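PDB 1Y43: aspergillopepsin II heavy chain from Aspergillus niger var. macrosporus, which forms the heavy chain of a two-chain acid endopeptidase of the glutamic peptidase family G1 and probably contributes to cleaving proteins at low pH. Local coordinates for residues W10-D14 with V65-A69; E19-L23 with G98-E102; I22-D28 with D39-Y45. One frame throughout, in Å; residues are numbered along the deposited sequence.

Strand 4-13 comes first and carries W10-D14. The chain then turns through E19-L23 into strand 22-32, turns again and returns as strand 35-45. Contact 3 pairs the two arms of this hairpin; ten residues, mostly strand, separate its segments. Contact 1 closes a loop of 50 residues when V65-A69 reaches W10-D14, so contact 3 is nested inside it. Contact 2 closes 74 residues and crosses contact 1, because its segments alternate with those of contact 1 along the chain. Contacts 2 and 3 share I22 and L23. Together they tie one sheet to strand 62-69 of another and to the loop before strand 104-114.

Contact 1 of 3, residues W10-D14 with V65-A69; sequences WVGID and VTVEA
V65 O, next to V11, accepts a hydrogen bond from a polar side chain of the other protein chain of the assembly. From this chain it is approached by a methyl group, V11 CG2, at 3.8 Å. No polar bond joins the two segments themselves. Strands 10-13 and 65-69 run nearly parallel, 10° apart with axes 6.5 Å from each other, and they belong to different sheets. They meet through their side chains.

V11 and V65 approach obliquely. V65 CG2 fits against both methyls of V11, with CG1 the nearer at 3.6 Å. With chi1 at -74°, V65 CG1 lies opposite the carbonyl carbon. This leaves CG2 as the branch that meets V11.

V67 and I13 slide past each other in opposite directions. V67 CG2 lies 3.9 Å from I13 CG1 and 3.9 Å from G12 CA. The same G12 CA sits in plane at the edge of the W10 ring. Further along, I13 CD1 reaches A69 CB at 4.2 Å.

V11 and I13 pair through their backbones with T25 and L23. V65 to E68 pair with an antiparallel strand of the other chain. Each strand is therefore aligned by its own neighbours, and the buried contact adds nondirectional apolar packing between sheets.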
ATOM      1  N   TRP B  10      -0.540   0.651  -1.480  1.00  2.43           N
ATOM      2  CA  TRP B  10      -1.314   0.049  -0.408  1.00  3.18           C
ATOM      3  C   TRP B  10      -1.065   0.705   0.947  1.00  3.03           C
ATOM      4  O   TRP B  10      -0.145   1.503   1.098  1.00  3.98           O
ATOM      5  CB  TRP B  10      -0.967  -1.451  -0.319  1.00  3.07           C
ATOM      6  CG  TRP B  10       0.501  -1.763  -0.235  1.00  3.54           C
ATOM      7  CD1 TRP B  10       1.357  -1.994  -1.282  1.00  3.86           C
ATOM      8  CD2 TRP B  10       1.274  -1.948   0.960  1.00  4.67           C
ATOM      9  NE1 TRP B  10       2.601  -2.322  -0.810  1.00  5.66           N
ATOM     10  CE2 TRP B  10       2.579  -2.302   0.562  1.00  4.91           C
ATOM     11  CE3 TRP B  10       0.983  -1.855   2.328  1.00  5.45           C
ATOM     12  CZ2 TRP B  10       3.600  -2.569   1.485  1.00  5.98           C
ATOM     13  CZ3 TRP B  10       2.005  -2.122   3.248  1.00  6.47           C
ATOM     14  CH2 TRP B  10       3.293  -2.475   2.818  1.00  5.53           C
ATOM     15  N   VAL B  11      -1.945   0.414   1.905  1.00  3.09           N
ATOM     16  CA  VAL B  11      -1.756   0.870   3.277  1.00  3.11           C
ATOM     17  C   VAL B  11      -1.681  -0.416   4.091  1.00  3.56           C
ATOM     18  O   VAL B  11      -2.257  -1.459   3.708  1.00  4.05           O
ATOM     19  CB  VAL B  11      -2.910   1.769   3.820  1.00  3.97           C
ATOM     20  CG1 VAL B  11      -2.974   3.053   3.039  1.00  5.08           C
ATOM     21  CG2 VAL B  11      -4.239   1.023   3.815  1.00  3.44           C
ATOM     22  N   GLY B  12      -0.954  -0.369   5.189  1.00  3.27           N
ATOM     23  CA  GLY B  12      -0.837  -1.564   5.990  1.00  3.79           C
ATOM     24  C   GLY B  12      -0.281  -1.358   7.376  1.00  3.20           C
ATOM     25  O   GLY B  12       0.120  -0.250   7.753  1.00  3.89           O
ATOM     26  N   ILE B  13      -0.367  -2.427   8.157  1.00  3.71           N
ATOM     27  CA  ILE B  13       0.151  -2.479   9.514  1.00  4.13           C
ATOM     28  C   ILE B  13       1.259  -3.545   9.526  1.00  3.95           C
ATOM     29  O   ILE B  13       1.072  -4.655   9.012  1.00  3.92           O
ATOM     30  CB  ILE B  13      -0.958  -2.882  10.517  1.00  4.28           C
ATOM     31  CG1 ILE B  13      -2.028  -1.780  10.564  1.00  5.50           C
ATOM     32  CG2 ILE B  13      -0.365  -3.129  11.912  1.00  4.23           C
ATOM     33  CD1 ILE B  13      -3.235  -2.107  11.444  1.00  6.04           C
ATOM     34  N   ASP B  14       2.416  -3.159  10.062  1.00  3.93           N
ATOM     35  CA  ASP B  14       3.582  -4.022  10.212  1.00  4.53           C
ATOM     36  C   ASP B  14       4.330  -4.385   8.942  1.00  5.44           C
ATOM     37  O   ASP B  14       4.029  -3.861   7.868  1.00  5.97           O
ATOM     38  CB  ASP B  14       3.226  -5.252  11.055  1.00  4.05           C
ATOM     39  CG  ASP B  14       2.853  -4.873  12.486  1.00  4.29           C
ATOM     40  OD1 ASP B  14       3.402  -3.880  12.996  1.00  5.28           O
ATOM     41  OD2 ASP B  14       2.007  -5.558  13.091  1.00  5.52           O
ATOM     42  N   VAL B  65      -8.527   3.264   0.898  1.00  4.60           N
ATOM     43  CA  VAL B  65      -8.153   1.964   1.443  1.00  5.02           C
ATOM     44  C   VAL B  65      -7.984   2.051   2.954  1.00  4.90           C
ATOM     45  O   VAL B  65      -7.413   3.015   3.476  1.00  5.08           O
ATOM     46  CB  VAL B  65      -6.845   1.414   0.807  1.00  5.71           C
ATOM     47  CG1 VAL B  65      -7.113   0.933  -0.608  1.00  6.26           C
ATOM     48  CG2 VAL B  65      -5.737   2.478   0.817  1.00  6.99           C
ATOM     49  N   THR B  66      -8.405   0.996   3.644  1.00  3.89           N
ATOM     50  CA  THR B  66      -8.333   0.949   5.096  1.00  4.16           C
ATOM     51  C   THR B  66      -8.074  -0.457   5.620  1.00  3.86           C
ATOM     52  O   THR B  66      -8.671  -1.416   5.123  1.00  4.41           O
ATOM     53  CB  THR B  66      -9.701   1.370   5.696  1.00  4.79           C
ATOM     54  OG1 THR B  66     -10.050   2.678   5.233  1.00  6.28           O
ATOM     55  CG2 THR B  66      -9.678   1.341   7.217  1.00  5.66           C
ATOM     56  N   VAL B  67      -7.152  -0.583   6.571  1.00  4.28           N
ATOM     57  CA  VAL B  67      -6.933  -1.862   7.257  1.00  4.07           C
ATOM     58  C   VAL B  67      -7.187  -1.557   8.737  1.00  5.33           C
ATOM     59  O   VAL B  67      -6.876  -0.469   9.230  1.00  4.99           O
ATOM     60  CB  VAL B  67      -5.516  -2.491   7.092  1.00  4.82           C
ATOM     61  CG1 VAL B  67      -5.318  -3.000   5.668  1.00  4.89           C
ATOM     62  CG2 VAL B  67      -4.417  -1.537   7.513  1.00  4.45           C
ATOM     63  N   GLU B  68      -7.810  -2.503   9.426  1.00  6.18           N
ATOM     64  CA  GLU B  68      -8.128  -2.363  10.841  1.00  7.61           C
ATOM     65  C   GLU B  68      -7.823  -3.692  11.524  1.00  6.77           C
ATOM     66  O   GLU B  68      -8.135  -4.759  10.989  1.00  7.27           O
ATOM     67  CB  GLU B  68      -9.614  -2.042  11.013  1.00 11.67           C
ATOM     68  CG  GLU B  68     -10.050  -0.669  10.493  1.00 20.41           C
ATOM     69  CD  GLU B  68     -11.566  -0.435  10.619  1.00 25.11           C
ATOM     70  OE1 GLU B  68     -12.256  -1.272  11.263  1.00 28.27           O
ATOM     71  OE2 GLU B  68     -12.077   0.581  10.074  1.00 28.46           O
ATOM     72  N   ALA B  69      -7.219  -3.622  12.705  1.00  6.03           N
ATOM     73  CA  ALA B  69      -6.889  -4.819  13.474  1.00  5.47           C
ATOM     74  C   ALA B  69      -7.755  -4.828  14.721  1.00  5.90           C
ATOM     75  O   ALA B  69      -7.731  -3.868  15.488  1.00  7.44           O
ATOM     76  CB  ALA B  69      -5.421  -4.802  13.876  1.00  5.52           C
TER

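Contact 2 of 3, residues E19-L23 with G98-E102; sequences ETAIL and GDLCE
T20-L23 and G98-C101 run almost at right angles, their end-to-end directions 88° apart. The nearest CA atoms are those of A21 and G98, 5.0 Å apart. G98 has no side chain, and T20 O comes to 3.6 Å from G98 CA. Strand 22-32 begins at I22, just after this crossing. The segment 98-102 has no regular secondary structure.

One hydrogen bond joins the segments. T20 OG1 donates to D99 O over 2.8 Å. The hydroxyl lies nearly along the C=O axis, with a C=O...donor angle of 167°. A chi1 of 50° tucks OG1 in over the T20 backbone, where it meets this carbonyl. D99 CB points away from 19-23, so D99 takes part through its backbone carbonyl.

A21 CB packs against two successive carbonyls, 3.7 Å from both G98 O and D99 O. The CB of L100 points away from 19-23, but its CD2 comes back within reach. CD2 touches A21 CB at 4.0 Å and L23 CB at 4.2 Å. It thereby bridges the last loop residue before the strand and the second residue of the strand.

W44 packs on A21 and L100, and its NE1 donates to G98 O. D14 OD2 accepts bonds from the backbone N atoms of C101 and E102. C101 SG is 4.1 Å from T20 OG1 and forms a disulfide with C18. The disulfide thus ties the loop before strand 104-114 to the turn between strands 4-13 and 22-32. The arrangement is a disulfide-linked pair of loops at one end of a beta sandwich, in keeping with the concanavalin-like fold of this family.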
ATOM      1  N   GLU B  19       8.384  -8.469  11.840  1.00  9.68           N
ATOM      2  CA  GLU B  19       8.535  -9.457  10.769  1.00 12.75           C
ATOM      3  C   GLU B  19       7.548 -10.611  10.668  1.00 11.96           C
ATOM      4  O   GLU B  19       7.570 -11.348   9.685  1.00 13.20           O
ATOM      5  CB  GLU B  19       9.925 -10.094  10.843  1.00 16.09           C
ATOM      6  CG  GLU B  19      11.045  -9.169  11.282  1.00 21.86           C
ATOM      7  CD  GLU B  19      11.394  -8.131  10.239  1.00 25.94           C
ATOM      8  OE1 GLU B  19      11.364  -8.456   9.028  1.00 28.56           O
ATOM      9  OE2 GLU B  19      11.716  -6.989  10.642  1.00 29.15           O
ATOM     10  N   THR B  20       6.696 -10.790  11.658  1.00 10.41           N
ATOM     11  CA  THR B  20       5.796 -11.931  11.638  1.00  9.53           C
ATOM     12  C   THR B  20       4.513 -11.836  10.801  1.00  9.20           C
ATOM     13  O   THR B  20       3.897 -12.864  10.497  1.00  9.42           O
ATOM     14  CB  THR B  20       5.479 -12.336  13.083  1.00 10.08           C
ATOM     15  OG1 THR B  20       5.081 -11.163  13.805  1.00  9.94           O
ATOM     16  CG2 THR B  20       6.745 -12.918  13.758  1.00 10.30           C
ATOM     17  N   ALA B  21       4.123 -10.620  10.409  1.00  8.34           N
ATOM     18  CA  ALA B  21       2.916 -10.438   9.609  1.00  6.68           C
ATOM     19  C   ALA B  21       2.802  -9.044   9.045  1.00  6.50           C
ATOM     20  O   ALA B  21       3.532  -8.134   9.447  1.00  7.08           O
ATOM     21  CB  ALA B  21       1.680 -10.726  10.445  1.00  9.10           C
ATOM     22  N   ILE B  22       1.905  -8.916   8.074  1.00  5.85           N
ATOM     23  CA  ILE B  22       1.575  -7.649   7.453  1.00  5.88           C
ATOM     24  C   ILE B  22       0.111  -7.735   7.066  1.00  5.15           C
ATOM     25  O   ILE B  22      -0.301  -8.682   6.392  1.00  6.56           O
ATOM     26  CB  ILE B  22       2.315  -7.347   6.133  1.00  6.68           C
ATOM     27  CG1 ILE B  22       3.812  -7.609   6.242  1.00  8.43           C
ATOM     28  CG2 ILE B  22       2.068  -5.881   5.750  1.00  6.64           C
ATOM     29  CD1 ILE B  22       4.585  -7.249   4.987  1.00 10.27           C
ATOM     30  N   LEU B  23      -0.684  -6.791   7.556  1.00  4.55           N
ATOM     31  CA  LEU B  23      -2.097  -6.710   7.199  1.00  4.21           C
ATOM     32  C   LEU B  23      -2.095  -5.549   6.190  1.00  4.72           C
ATOM     33  O   LEU B  23      -1.803  -4.398   6.554  1.00  4.73           O
ATOM     34  CB  LEU B  23      -2.963  -6.376   8.422  1.00  5.59           C
ATOM     35  CG  LEU B  23      -4.396  -5.897   8.147  1.00  5.87           C
ATOM     36  CD1 LEU B  23      -5.169  -6.879   7.261  1.00  7.52           C
ATOM     37  CD2 LEU B  23      -5.115  -5.685   9.462  1.00  6.70           C
ATOM     38  N   GLY B  98      -0.120 -15.356  10.913  1.00 19.78           N
ATOM     39  CA  GLY B  98       0.863 -14.552  11.616  1.00 16.58           C
ATOM     40  C   GLY B  98       0.271 -13.492  12.524  1.00 14.06           C
ATOM     41  O   GLY B  98      -0.768 -12.897  12.220  1.00 15.37           O
ATOM     42  N   ASP B  99       0.934 -13.259  13.649  1.00 10.86           N
ATOM     43  CA  ASP B  99       0.482 -12.268  14.617  1.00 10.43           C
ATOM     44  C   ASP B  99       1.100 -10.918  14.360  1.00  9.04           C
ATOM     45  O   ASP B  99       2.296 -10.811  14.130  1.00  8.09           O
ATOM     46  CB  ASP B  99       0.847 -12.680  16.048  1.00 12.17           C
ATOM     47  CG  ASP B  99       0.031 -13.846  16.549  1.00 14.79           C
ATOM     48  OD1 ASP B  99      -1.037 -14.141  15.968  1.00 17.50           O
ATOM     49  OD2 ASP B  99       0.468 -14.487  17.526  1.00 18.02           O
ATOM     50  N   LEU B 100       0.273  -9.879  14.428  1.00  8.19           N
ATOM     51  CA  LEU B 100       0.744  -8.520  14.245  1.00  6.83           C
ATOM     52  C   LEU B 100       1.458  -8.060  15.514  1.00  7.04           C
ATOM     53  O   LEU B 100       1.209  -8.589  16.593  1.00  8.23           O
ATOM     54  CB  LEU B 100      -0.444  -7.587  14.040  1.00  7.60           C
ATOM     55  CG  LEU B 100      -1.272  -7.787  12.782  1.00  7.62           C
ATOM     56  CD1 LEU B 100      -2.488  -6.862  12.841  1.00  7.93           C
ATOM     57  CD2 LEU B 100      -0.401  -7.493  11.569  1.00  7.06           C
ATOM     58  N   CYS B 101       2.383  -7.115  15.373  1.00  6.67           N
ATOM     59  CA  CYS B 101       3.054  -6.514  16.531  1.00  7.22           C
ATOM     60  C   CYS B 101       2.374  -5.165  16.773  1.00  6.28           C
ATOM     61  O   CYS B 101       2.430  -4.622  17.871  1.00  6.40           O
ATOM     62  CB  CYS B 101       4.522  -6.197  16.250  1.00  7.11           C
ATOM     63  SG  CYS B 101       5.544  -7.530  15.605  1.00  8.51           S
ATOM     64  N   GLU B 102       1.794  -4.608  15.705  1.00  5.69           N
ATOM     65  CA  GLU B 102       1.133  -3.304  15.715  1.00  6.03           C
ATOM     66  C   GLU B 102       2.133  -2.170  15.956  1.00  5.91           C
ATOM     67  O   GLU B 102       1.813  -1.148  16.571  1.00  6.30           O
ATOM     68  CB  GLU B 102      -0.042  -3.283  16.705  1.00  5.94           C
ATOM     69  CG  GLU B 102      -1.123  -4.278  16.326  1.00  7.35           C
ATOM     70  CD  GLU B 102      -2.343  -4.248  17.230  1.00  8.69           C
ATOM     71  OE1 GLU B 102      -2.312  -3.612  18.304  1.00 10.87           O
ATOM     72  OE2 GLU B 102      -3.347  -4.870  16.838  1.00 10.66           O
TER

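Contact 3 of 3, residues I22-D28 with D39-Y45; sequences ILQTGVD and DAWYEWY
W41 folds its side chain across the neighbouring strand onto G26. From CB, a chi1 of 52° swings the indole back over the strand pair, which brings one ring face down on that glycine. CD1 then lies 3.4 Å from G26 O. NE1 is 3.0 Å from D28 OD1, with ring and carboxylate planes 47° apart. The six-membered ring lies over the G26 backbone. G26 N is above its centre, and G26 CA makes a CH-pi contact 4.3 Å from the centroid. At the far edge, CZ3 meets Q24 CG in plane at 3.8 Å. The Q24 amide is turned almost perpendicular to the ring.

W41 O is held twice. T25 OG1 donates at 2.8 Å and G26 N at 3.1 Å, from opposite faces of the carbonyl plane. Beside the ring, Q24 and E43 lie alongside each other. A water accepts from Q24 NE2 at 2.6 Å and gives a weak bond to E43 OE1. On the other side of the strand pair, T25 and A40 pack on V79 of the next sheet.

Q24, G26 and D28 form hydrogen-bonded pairs with E43, W41 and D39. This is the regular antiparallel pairing of a beta hairpin, strands 22-32 and 35-45, within a beta sandwich.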
ATOM      1  N   ILE B  22       1.905  -8.916   8.074  1.00  5.85           N
ATOM      2  CA  ILE B  22       1.575  -7.649   7.453  1.00  5.88           C
ATOM      3  C   ILE B  22       0.111  -7.735   7.066  1.00  5.15           C
ATOM      4  O   ILE B  22      -0.301  -8.682   6.392  1.00  6.56           O
ATOM      5  CB  ILE B  22       2.315  -7.347   6.133  1.00  6.68           C
ATOM      6  CG1 ILE B  22       3.812  -7.609   6.242  1.00  8.43           C
ATOM      7  CG2 ILE B  22       2.068  -5.881   5.750  1.00  6.64           C
ATOM      8  CD1 ILE B  22       4.585  -7.249   4.987  1.00 10.27           C
ATOM      9  N   LEU B  23      -0.684  -6.791   7.556  1.00  4.55           N
ATOM     10  CA  LEU B  23      -2.097  -6.710   7.199  1.00  4.21           C
ATOM     11  C   LEU B  23      -2.095  -5.549   6.190  1.00  4.72           C
ATOM     12  O   LEU B  23      -1.803  -4.398   6.554  1.00  4.73           O
ATOM     13  CB  LEU B  23      -2.963  -6.376   8.422  1.00  5.59           C
ATOM     14  CG  LEU B  23      -4.396  -5.897   8.147  1.00  5.87           C
ATOM     15  CD1 LEU B  23      -5.169  -6.879   7.261  1.00  7.52           C
ATOM     16  CD2 LEU B  23      -5.115  -5.685   9.462  1.00  6.70           C
ATOM     17  N   GLN B  24      -2.444  -5.836   4.935  1.00  3.87           N
ATOM     18  CA  GLN B  24      -2.384  -4.803   3.904  1.00  3.48           C
ATOM     19  C   GLN B  24      -3.443  -4.977   2.833  1.00  3.38           C
ATOM     20  O   GLN B  24      -3.995  -6.064   2.645  1.00  4.02           O
ATOM     21  CB  GLN B  24      -1.011  -4.854   3.233  1.00  4.97           C
ATOM     22  CG  GLN B  24      -0.654  -6.262   2.776  1.00  6.00           C
ATOM     23  CD  GLN B  24       0.761  -6.404   2.230  1.00  7.63           C
ATOM     24  OE1 GLN B  24       1.435  -5.432   1.882  1.00  8.49           O
ATOM     25  NE2 GLN B  24       1.162  -7.646   2.124  1.00  6.91           N
ATOM     26  N   THR B  25      -3.771  -3.877   2.173  1.00  2.68           N
ATOM     27  CA  THR B  25      -4.761  -3.900   1.109  1.00  3.08           C
ATOM     28  C   THR B  25      -4.415  -2.776   0.150  1.00  2.67           C
ATOM     29  O   THR B  25      -3.923  -1.714   0.565  1.00  3.83           O
ATOM     30  CB  THR B  25      -6.204  -3.773   1.647  1.00  3.62           C
ATOM     31  OG1 THR B  25      -7.124  -4.188   0.627  1.00  4.57           O
ATOM     32  CG2 THR B  25      -6.534  -2.324   2.048  1.00  5.06           C
ATOM     33  N   GLY B  26      -4.624  -3.014  -1.139  1.00  3.51           N
ATOM     34  CA  GLY B  26      -4.297  -1.996  -2.110  1.00  4.33           C
ATOM     35  C   GLY B  26      -4.701  -2.326  -3.525  1.00  3.18           C
ATOM     36  O   GLY B  26      -5.539  -3.193  -3.772  1.00  4.64           O
ATOM     37  N   VAL B  27      -4.040  -1.652  -4.459  1.00  3.92           N
ATOM     38  CA  VAL B  27      -4.335  -1.785  -5.873  1.00  4.15           C
ATOM     39  C   VAL B  27      -3.059  -1.936  -6.684  1.00  4.63           C
ATOM     40  O   VAL B  27      -2.041  -1.321  -6.355  1.00  5.21           O
ATOM     41  CB  VAL B  27      -5.043  -0.495  -6.362  1.00  5.52           C
ATOM     42  CG1 VAL B  27      -5.217  -0.518  -7.867  1.00  7.77           C
ATOM     43  CG2 VAL B  27      -6.394  -0.331  -5.663  1.00  5.86           C
ATOM     44  N   ASP B  28      -3.097  -2.812  -7.688  1.00  4.44           N
ATOM     45  CA  ASP B  28      -1.968  -3.013  -8.603  1.00  4.89           C
ATOM     46  C   ASP B  28      -2.301  -2.294  -9.901  1.00  4.85           C
ATOM     47  O   ASP B  28      -3.471  -2.236 -10.295  1.00  5.46           O
ATOM     48  CB  ASP B  28      -1.796  -4.492  -8.976  1.00  6.51           C
ATOM     49  CG  ASP B  28      -1.106  -5.311  -7.901  1.00  8.15           C
ATOM     50  OD1 ASP B  28      -0.632  -4.759  -6.909  1.00 10.54           O
ATOM     51  OD2 ASP B  28      -1.022  -6.538  -8.070  1.00 13.02           O
ATOM     52  N   ASP B  39      -6.264  -3.869 -10.509  1.00  8.95           N
ATOM     53  CA  ASP B  39      -6.990  -4.792  -9.647  1.00  9.84           C
ATOM     54  C   ASP B  39      -6.820  -4.415  -8.179  1.00  8.55           C
ATOM     55  O   ASP B  39      -5.844  -3.747  -7.820  1.00  9.38           O
ATOM     56  CB  ASP B  39      -6.574  -6.253  -9.913  1.00 13.70           C
ATOM     57  CG  ASP B  39      -5.331  -6.684  -9.150  1.00 17.44           C
ATOM     58  OD1 ASP B  39      -4.506  -5.833  -8.762  1.00 21.31           O
ATOM     59  OD2 ASP B  39      -5.168  -7.908  -8.936  1.00 20.17           O
ATOM     60  N   ALA B  40      -7.780  -4.790  -7.346  1.00  6.77           N
ATOM     61  CA  ALA B  40      -7.703  -4.515  -5.916  1.00  5.59           C
ATOM     62  C   ALA B  40      -7.454  -5.857  -5.234  1.00  5.45           C
ATOM     63  O   ALA B  40      -7.958  -6.888  -5.686  1.00  5.97           O
ATOM     64  CB  ALA B  40      -9.001  -3.877  -5.424  1.00  5.66           C
ATOM     65  N   TRP B  41      -6.725  -5.842  -4.126  1.00  4.75           N
ATOM     66  CA  TRP B  41      -6.382  -7.077  -3.428  1.00  5.06           C
ATOM     67  C   TRP B  41      -6.194  -6.864  -1.929  1.00  5.30           C
ATOM     68  O   TRP B  41      -6.103  -5.721  -1.464  1.00  4.44           O
ATOM     69  CB  TRP B  41      -5.067  -7.624  -4.011  1.00  5.43           C
ATOM     70  CG  TRP B  41      -3.938  -6.597  -4.032  1.00  5.93           C
ATOM     71  CD1 TRP B  41      -3.626  -5.744  -5.058  1.00  6.44           C
ATOM     72  CD2 TRP B  41      -3.060  -6.252  -2.945  1.00  6.40           C
ATOM     73  NE1 TRP B  41      -2.621  -4.883  -4.670  1.00  7.17           N
ATOM     74  CE2 TRP B  41      -2.255  -5.170  -3.380  1.00  6.61           C
ATOM     75  CE3 TRP B  41      -2.879  -6.743  -1.641  1.00  7.01           C
ATOM     76  CZ2 TRP B  41      -1.294  -4.573  -2.565  1.00  7.27           C
ATOM     77  CZ3 TRP B  41      -1.918  -6.146  -0.828  1.00  8.11           C
ATOM     78  CH2 TRP B  41      -1.139  -5.070  -1.298  1.00  8.08           C
ATOM     79  N   TYR B  42      -6.147  -7.965  -1.177  1.00  4.67           N
ATOM     80  CA  TYR B  42      -5.904  -7.908   0.266  1.00  5.04           C
ATOM     81  C   TYR B  42      -4.916  -9.017   0.597  1.00  6.15           C
ATOM     82  O   TYR B  42      -4.785  -9.987  -0.158  1.00  5.77           O
ATOM     83  CB  TYR B  42      -7.182  -8.112   1.092  1.00  6.15           C
ATOM     84  CG  TYR B  42      -7.854  -9.451   0.884  1.00  5.89           C
ATOM     85  CD1 TYR B  42      -7.446 -10.584   1.596  1.00  6.84           C
ATOM     86  CD2 TYR B  42      -8.889  -9.583  -0.045  1.00  7.25           C
ATOM     87  CE1 TYR B  42      -8.055 -11.814   1.384  1.00  8.28           C
ATOM     88  CE2 TYR B  42      -9.509 -10.802  -0.269  1.00  8.65           C
ATOM     89  CZ  TYR B  42      -9.086 -11.913   0.449  1.00  8.18           C
ATOM     90  OH  TYR B  42      -9.701 -13.122   0.221  1.00 12.39           O
ATOM     91  N   GLU B  43      -4.233  -8.886   1.726  1.00  5.69           N
ATOM     92  CA  GLU B  43      -3.279  -9.895   2.137  1.00  5.65           C
ATOM     93  C   GLU B  43      -2.928  -9.789   3.600  1.00  5.64           C
ATOM     94  O   GLU B  43      -2.777  -8.690   4.136  1.00  5.85           O
ATOM     95  CB  GLU B  43      -1.981  -9.775   1.321  1.00  7.33           C
ATOM     96  CG  GLU B  43      -0.874 -10.736   1.792  1.00  8.15           C
ATOM     97  CD  GLU B  43       0.287 -10.869   0.808  1.00  9.15           C
ATOM     98  OE1 GLU B  43       0.483  -9.981  -0.051  1.00  9.86           O
ATOM     99  OE2 GLU B  43       0.981 -11.905   0.890  1.00 12.47           O
ATOM    100  N   TRP B  44      -2.882 -10.931   4.259  1.00  5.15           N
ATOM    101  CA  TRP B  44      -2.443 -10.981   5.636  1.00  5.31           C
ATOM    102  C   TRP B  44      -1.202 -11.881   5.554  1.00  6.27           C
ATOM    103  O   TRP B  44      -1.291 -13.111   5.670  1.00  5.91           O
ATOM    104  CB  TRP B  44      -3.497 -11.573   6.585  1.00  5.23           C
ATOM    105  CG  TRP B  44      -3.110 -11.440   8.053  1.00  6.41           C
ATOM    106  CD1 TRP B  44      -1.935 -11.863   8.651  1.00  7.86           C
ATOM    107  CD2 TRP B  44      -3.869 -10.818   9.088  1.00  5.19           C
ATOM    108  NE1 TRP B  44      -1.932 -11.532   9.974  1.00  7.89           N
ATOM    109  CE2 TRP B  44      -3.107 -10.886  10.273  1.00  7.74           C
ATOM    110  CE3 TRP B  44      -5.128 -10.194   9.128  1.00  5.98           C
ATOM    111  CZ2 TRP B  44      -3.558 -10.357  11.494  1.00  7.44           C
ATOM    112  CZ3 TRP B  44      -5.573  -9.667  10.337  1.00  6.61           C
ATOM    113  CH2 TRP B  44      -4.791  -9.751  11.498  1.00  6.60           C
ATOM    114  N   TYR B  45      -0.068 -11.269   5.231  1.00  7.13           N
ATOM    115  CA  TYR B  45       1.200 -11.979   5.117  1.00  8.81           C
ATOM    116  C   TYR B  45       1.445 -12.718   6.435  1.00  8.65           C
ATOM    117  O   TYR B  45       1.219 -12.151   7.498  1.00  8.96           O
ATOM    118  CB  TYR B  45       2.299 -10.949   4.838  1.00 10.35           C
ATOM    119  CG  TYR B  45       3.697 -11.504   4.801  1.00 14.32           C
ATOM    120  CD1 TYR B  45       4.444 -11.643   5.975  1.00 17.06           C
ATOM    121  CD2 TYR B  45       4.279 -11.889   3.595  1.00 16.64           C
ATOM    122  CE1 TYR B  45       5.748 -12.154   5.949  1.00 18.75           C
ATOM    123  CE2 TYR B  45       5.586 -12.398   3.553  1.00 18.07           C
ATOM    124  CZ  TYR B  45       6.311 -12.532   4.735  1.00 19.24           C
ATOM    125  OH  TYR B  45       7.592 -13.058   4.708  1.00 21.82           O
TER
HETATM  126  O   HOH W   1       3.227  -8.804   1.100  1.00 24.35           O